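Local coordinates for leucine aminopeptidase (Legionella pneumophila, PDB 5GNE), which probably removes amino-terminal residues from peptides as a zinc-dependent metalloexopeptidase of the M28 family, at residues E107-A112 with N360-G365; G269-A272 with D276-I279; P331-L336 with L355-N360. All blocks are in the same frame, centred on the assembly; numbering follows the deposited sequence.

Interaction 1 of 3, residues E107-A112 with N360-G365; sequences EQIDPA and NFTKLG
Ile109 sets its CD1 methyl against the aliphatic stem of Lys363 and its CG1 beside the methyl of Thr362, and these touches carry the whole contact. They join the linker ahead of helix 111-123 to the C-terminal helix 355-373 of the M28 peptidase unit, an alpha/beta fold in which helices flank a mixed sheet. The tight part is the meeting of Ile109 CD1 with Lys363 CG at 3.5 Å, near the root of the lysine, where the two side chains cross at about a right angle. With chi1 at -66°, Ile109 carries CG1 opposite its own carbonyl carbon, and the extended chi2 pushes CD1 out to the helix surface. Thr362 packs less closely: its CG2 lies 4.1 Å from Ile109 CG1, and the two side chains slide past each other in opposite directions. Threonine suits this buried helix position, because its methyl packs on Ile109 while OG1 bonds back to the carbonyl of Met358, one turn earlier. The same side chain also touches Val211 and Glu214 of helix 202-221, and Ile109 reaches on to Leu366. The solvent side begins farther along Lys363, whose extended chain carries the ammonium group past the isoleucine, as befits a partly exposed residue. Beyond Ile109 the linker turns into helix 111-123, and Pro111 meets an earlier turn of helix 355-373, its ring leaning on Leu355 and Val359. Proline fits the first turn of a helix, where its missing N-H costs no helical bond. Just before it Asp110 takes the N-cap position, its OD1 accepting a weak capping bond from Ala112 N at 3.2 Å, bent to 131° at the hydrogen.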
# COMPACT_ATOMS: atom_id res chain seq x y z
N GLU A 107 0.94 21.27 12.62
CA GLU A 107 2.05 22.07 13.16
C GLU A 107 3.20 21.22 13.71
O GLU A 107 4.28 21.74 13.96
CB GLU A 107 1.53 23.01 14.25
CG GLU A 107 0.66 24.14 13.73
CD GLU A 107 -0.06 24.90 14.83
OE1 GLU A 107 0.63 25.48 15.70
OE2 GLU A 107 -1.31 24.94 14.82
N GLN A 108 2.97 19.93 13.88
CA GLN A 108 4.04 19.05 14.33
C GLN A 108 4.70 18.26 13.21
O GLN A 108 5.63 17.50 13.46
CB GLN A 108 3.50 18.09 15.38
CG GLN A 108 2.89 18.81 16.55
CD GLN A 108 3.06 18.05 17.83
OE1 GLN A 108 2.27 17.16 18.16
NE2 GLN A 108 4.13 18.36 18.57
N ILE A 109 4.26 18.44 11.98
CA ILE A 109 4.92 17.76 10.88
C ILE A 109 6.32 18.28 10.72
O ILE A 109 6.53 19.48 10.57
CB ILE A 109 4.21 17.94 9.54
CG1 ILE A 109 2.84 17.25 9.57
CG2 ILE A 109 5.07 17.39 8.42
CD1 ILE A 109 1.91 17.71 8.43
N ASP A 110 7.28 17.35 10.80
CA ASP A 110 8.69 17.66 10.64
C ASP A 110 9.21 17.15 9.28
O ASP A 110 9.63 16.00 9.16
CB ASP A 110 9.49 17.04 11.80
CG ASP A 110 10.97 17.45 11.78
OD1 ASP A 110 11.40 18.12 10.83
OD2 ASP A 110 11.69 17.10 12.74
N PRO A 111 9.17 18.01 8.26
CA PRO A 111 9.63 17.67 6.90
C PRO A 111 11.04 17.07 6.82
O PRO A 111 11.31 16.22 5.96
CB PRO A 111 9.58 19.02 6.18
CG PRO A 111 8.52 19.76 6.87
CD PRO A 111 8.64 19.38 8.32
N ALA A 112 11.93 17.49 7.70
CA ALA A 112 13.28 16.94 7.71
C ALA A 112 13.26 15.45 8.07
O ALA A 112 14.03 14.65 7.53
CB ALA A 112 14.17 17.71 8.68
N ASN A 360 2.30 17.26 2.03
CA ASN A 360 0.85 17.31 1.82
C ASN A 360 0.17 15.95 2.03
O ASN A 360 -0.90 15.89 2.64
CB ASN A 360 0.52 17.87 0.43
CG ASN A 360 0.67 19.41 0.36
OD1 ASN A 360 0.66 20.12 1.39
ND2 ASN A 360 0.79 19.94 -0.86
N PHE A 361 0.77 14.86 1.54
CA PHE A 361 0.25 13.51 1.85
C PHE A 361 0.28 13.22 3.35
O PHE A 361 -0.64 12.60 3.89
CB PHE A 361 1.04 12.43 1.12
CG PHE A 361 0.67 12.28 -0.33
CD1 PHE A 361 1.32 13.01 -1.31
CD2 PHE A 361 -0.35 11.41 -0.70
CE1 PHE A 361 0.97 12.89 -2.65
CE2 PHE A 361 -0.69 11.28 -2.05
CZ PHE A 361 -0.03 12.02 -3.02
N THR A 362 1.31 13.69 4.05
CA THR A 362 1.31 13.57 5.51
C THR A 362 0.15 14.34 6.14
O THR A 362 -0.53 13.81 7.02
CB THR A 362 2.64 14.06 6.13
OG1 THR A 362 3.71 13.40 5.46
CG2 THR A 362 2.72 13.71 7.60
N LYS A 363 -0.09 15.56 5.66
CA LYS A 363 -1.25 16.31 6.13
C LYS A 363 -2.52 15.51 5.90
O LYS A 363 -3.31 15.31 6.85
CB LYS A 363 -1.35 17.66 5.43
CG LYS A 363 -0.33 18.67 5.93
CD LYS A 363 -0.41 20.01 5.20
CE LYS A 363 0.50 21.02 5.89
NZ LYS A 363 0.74 22.24 5.12
N LEU A 364 -2.71 15.03 4.68
CA LEU A 364 -3.90 14.27 4.35
C LEU A 364 -4.09 13.09 5.27
O LEU A 364 -5.14 12.94 5.86
CB LEU A 364 -3.84 13.78 2.90
CG LEU A 364 -5.03 12.90 2.52
CD1 LEU A 364 -6.33 13.64 2.69
CD2 LEU A 364 -4.86 12.42 1.08
N GLY A 365 -3.05 12.28 5.41
CA GLY A 365 -3.04 11.17 6.35
C GLY A 365 -3.45 11.52 7.77
O GLY A 365 -4.23 10.79 8.41

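Interaction 2 of 3, residues G269-A272 with D276-I279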
# COMPACT_ATOMS: atom_id res chain seq x y z
N GLY A 269 5.35 11.05 -3.69
CA GLY A 269 6.42 12.02 -3.70
C GLY A 269 6.91 12.66 -4.98
O GLY A 269 7.79 13.51 -4.95
N TYR A 270 6.34 12.28 -6.11
CA TYR A 270 6.82 12.77 -7.39
C TYR A 270 5.79 13.66 -8.02
O TYR A 270 4.63 13.28 -8.16
CB TYR A 270 7.16 11.64 -8.33
CG TYR A 270 7.47 12.08 -9.75
CD1 TYR A 270 8.70 12.60 -10.09
CD2 TYR A 270 6.52 11.96 -10.76
CE1 TYR A 270 8.99 13.00 -11.39
CE2 TYR A 270 6.79 12.35 -12.06
CZ TYR A 270 8.03 12.87 -12.37
OH TYR A 270 8.30 13.25 -13.65
N ARG A 271 6.22 14.86 -8.41
CA ARG A 271 5.35 15.73 -9.17
C ARG A 271 5.79 15.75 -10.62
O ARG A 271 6.97 15.85 -10.90
CB ARG A 271 5.33 17.14 -8.60
CG ARG A 271 4.69 17.22 -7.25
CD ARG A 271 4.32 18.64 -6.97
NE ARG A 271 3.84 18.85 -5.61
CZ ARG A 271 3.94 20.01 -4.97
NH1 ARG A 271 4.49 21.04 -5.59
NH2 ARG A 271 3.48 20.14 -3.74
N ALA A 272 4.83 15.61 -11.52
CA ALA A 272 5.10 15.66 -12.95
C ALA A 272 5.57 17.08 -13.31
O ALA A 272 6.60 17.26 -13.95
CB ALA A 272 3.87 15.27 -13.75
N ASP A 276 2.90 21.69 -9.51
CA ASP A 276 1.51 21.28 -9.73
C ASP A 276 0.74 21.22 -8.40
O ASP A 276 -0.35 21.75 -8.34
CB ASP A 276 1.42 19.96 -10.49
CG ASP A 276 0.05 19.76 -11.17
OD1 ASP A 276 -0.95 20.41 -10.74
OD2 ASP A 276 -0.03 18.94 -12.11
N GLN A 277 1.22 20.56 -7.34
CA GLN A 277 0.39 20.47 -6.10
C GLN A 277 -0.97 19.79 -6.14
O GLN A 277 -1.60 19.65 -5.10
CB GLN A 277 0.21 21.88 -5.51
CG GLN A 277 0.57 22.06 -4.06
CD GLN A 277 0.82 23.50 -3.69
OE1 GLN A 277 0.65 23.90 -2.53
NE2 GLN A 277 1.57 24.17 -4.58
N THR A 278 -1.42 19.32 -7.29
CA THR A 278 -2.63 18.50 -7.34
C THR A 278 -2.38 17.13 -6.73
O THR A 278 -1.34 16.53 -6.96
CB THR A 278 -3.17 18.32 -8.80
OG1 THR A 278 -3.45 19.60 -9.38
CG2 THR A 278 -4.44 17.49 -8.80
N ILE A 279 -3.32 16.64 -5.93
CA ILE A 279 -3.26 15.24 -5.51
C ILE A 279 -4.43 14.48 -6.15
O ILE A 279 -5.57 14.95 -6.17
CB ILE A 279 -3.25 15.11 -3.99
CG1 ILE A 279 -1.93 15.72 -3.47
CG2 ILE A 279 -3.35 13.65 -3.58
CD1 ILE A 279 -1.77 15.73 -1.95
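Arg271 lays its guanidinium group beneath the backbone of Gln277, and most of this contact is that one overlap. The first segment approaches it from Gly269, whose N-H is taken by Asp203 OD1, and passes Tyr270, whose side chain turns to Thr334, Asn340 and Ile352. The side chain of Arg271, extended from CG to NE, carries its flat end across to the other segment. Gln277 N then stands 3.4 Å above one guanidinium face, offset toward its rim, and 3.6 Å from Arg271 CZ. Farther out, Arg271 NH2 meets Gln277 CG at 3.5 Å. The two side chains run side by side in the same direction, and the side-chain amide of Gln277 is turned almost parallel to the guanidinium, 3° between the planes. Both segments lie in the connection from strand 259-264 of the central mixed sheet of the M28 fold, the second ending at Ile279 as strand 279-282 begins. Arginine suits the buried side of such a turn: its long stem packs while NH1 bonds to the carbonyl of Ala274, within the turn itself. Gln277 adopts a left-handed helical backbone conformation, phi 61°, consistent with a change of chain direction just ahead of strand 279-282. Ala272 comes next, its side chain touching Asp338. Asp276 N lies 4.2 Å from Arg271 CD, and Asp276 OD1 accepts from Thr278 OG1 at 3.0 Å, the hydroxyl standing 42° out of the carboxylate plane.

Interaction 3 of 3, residues P331-L336 with L355-N360; sequences PSATTL and LEHMVN
His357 reaches from its helix to the backbone of Ala333 and makes the one polar link of this contact. NE2 is the donor and Ala333 O the acceptor, at 3.3 Å; the bond is weak in length, yet nearly straight, with 165° at the hydrogen. The oxygen sits at the ring edge, near the imidazole plane, where a ring N-H can point at it. Histidine suits this buried place because it joins a flat, packable ring to a donor at its far end. Its chi1 of -151° swings CG away from the backbone N and sends the ring off the helix toward the loop. Ala333 lies just past strand 328-332, which runs between strands 259-264 and 279-282 of the central M28 sheet, and its helical backbone angles, -61°/-33°, turn the chain out of the strand. The connection that follows, leading to helix 355-373, carries His344, a zinc ligand, and the side chain of Ala333 is about 10 Å from a bound zinc ion. Van der Waals contact accompanies the bond. Ala333 CB rests 3.7 Å from His357 NE2 and 3.8 Å from His357 CD2, and a methyl is small enough to let the ring come this close to the main chain. An aromatic contact backs the histidine: Phe361, one turn on, meets it edge-to-face. At the start of the helix Asn354 OD1 accepts from His357 N.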
# COMPACT_ATOMS: atom_id res chain seq x y z
N PRO A 331 -4.90 7.86 -2.19
CA PRO A 331 -4.38 9.11 -2.78
C PRO A 331 -3.05 8.88 -3.51
O PRO A 331 -2.17 8.18 -2.98
CB PRO A 331 -4.21 10.03 -1.57
CG PRO A 331 -3.91 9.09 -0.43
CD PRO A 331 -4.71 7.83 -0.72
N SER A 332 -2.88 9.46 -4.69
CA SER A 332 -1.66 9.26 -5.47
C SER A 332 -0.98 10.55 -5.99
O SER A 332 -1.64 11.53 -6.34
CB SER A 332 -1.99 8.33 -6.63
OG SER A 332 -0.82 8.01 -7.35
N ALA A 333 0.35 10.52 -6.05
CA ALA A 333 1.17 11.63 -6.53
C ALA A 333 0.92 12.04 -7.99
O ALA A 333 1.04 13.21 -8.32
CB ALA A 333 2.66 11.28 -6.35
N THR A 334 0.57 11.08 -8.84
CA THR A 334 0.43 11.32 -10.29
C THR A 334 -0.87 10.76 -10.85
O THR A 334 -1.50 9.90 -10.22
CB THR A 334 1.60 10.71 -11.09
OG1 THR A 334 1.64 9.30 -10.85
CG2 THR A 334 2.93 11.31 -10.67
N THR A 335 -1.31 11.29 -11.99
CA THR A 335 -2.38 10.68 -12.80
C THR A 335 -1.76 9.59 -13.64
O THR A 335 -0.55 9.54 -13.80
CB THR A 335 -3.07 11.67 -13.73
OG1 THR A 335 -3.32 12.89 -13.03
CG2 THR A 335 -4.40 11.12 -14.24
N LEU A 336 -2.60 8.74 -14.23
CA LEU A 336 -2.10 7.67 -15.09
C LEU A 336 -1.50 8.14 -16.43
O LEU A 336 -0.76 7.39 -17.07
CB LEU A 336 -3.22 6.66 -15.34
CG LEU A 336 -2.75 5.46 -16.13
CD1 LEU A 336 -1.61 4.79 -15.38
CD2 LEU A 336 -3.91 4.50 -16.32
N LEU A 355 9.49 17.21 -1.68
CA LEU A 355 9.19 17.20 -0.24
C LEU A 355 7.92 17.96 0.10
O LEU A 355 7.22 17.55 1.03
CB LEU A 355 10.35 17.75 0.59
CG LEU A 355 10.20 17.61 2.12
CD1 LEU A 355 9.87 16.21 2.59
CD2 LEU A 355 11.44 18.09 2.83
N GLU A 356 7.58 19.00 -0.65
CA GLU A 356 6.31 19.69 -0.39
C GLU A 356 5.13 18.71 -0.60
O GLU A 356 4.17 18.67 0.19
CB GLU A 356 6.13 20.90 -1.32
CG GLU A 356 4.91 21.78 -1.00
CD GLU A 356 4.92 23.12 -1.72
OE1 GLU A 356 4.77 24.17 -1.06
OE2 GLU A 356 5.08 23.14 -2.96
N HIS A 357 5.26 17.87 -1.63
CA HIS A 357 4.24 16.91 -2.01
C HIS A 357 3.99 15.82 -0.95
O HIS A 357 2.86 15.53 -0.59
CB HIS A 357 4.67 16.29 -3.35
CG HIS A 357 3.54 15.85 -4.23
ND1 HIS A 357 2.39 16.59 -4.40
CD2 HIS A 357 3.43 14.80 -5.09
CE1 HIS A 357 1.60 15.98 -5.26
NE2 HIS A 357 2.22 14.90 -5.70
N MET A 358 5.08 15.30 -0.40
CA MET A 358 5.03 14.36 0.70
C MET A 358 4.45 14.98 1.96
O MET A 358 3.61 14.36 2.64
CB MET A 358 6.42 13.84 0.96
CG MET A 358 6.95 13.07 -0.21
SD MET A 358 8.46 12.24 0.20
CE MET A 358 8.86 11.58 -1.35
N VAL A 359 4.87 16.21 2.26
CA VAL A 359 4.31 16.91 3.40
C VAL A 359 2.79 16.98 3.23
O VAL A 359 2.06 16.74 4.18
CB VAL A 359 4.88 18.35 3.56
CG1 VAL A 359 4.00 19.16 4.51
CG2 VAL A 359 6.31 18.32 4.08
N ASN A 360 2.30 17.26 2.03
CA ASN A 360 0.85 17.31 1.82
C ASN A 360 0.17 15.95 2.03
O ASN A 360 -0.90 15.89 2.64
CB ASN A 360 0.52 17.87 0.43
CG ASN A 360 0.67 19.41 0.36
OD1 ASN A 360 0.66 20.12 1.39
ND2 ASN A 360 0.79 19.94 -0.86

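In the fold
Interactions 2 and 3 are close neighbours, their centres about 5 Å apart, while the centre of interaction 1 lies about 15 Å from the former and about 12 Å from the latter. Helix 355-373 ties them together: interactions 1 and 3 both use it, and their segments overlap at Asn360, whose side chain packs on Gln277 and Ile279 of interaction 2. Phe361, on the same helix, packs against the segments of interactions 2 and 3, its CZ lying 3.4 Å from Ala333 N and 3.7 Å from Ile279 CG2. Along the chain, residues 107-112 come first, then 269-279, 331-336 and finally the helix. The C-terminal helix thus joins the linker before helix 111-123 to loops at the ends of inner strands of the central sheet.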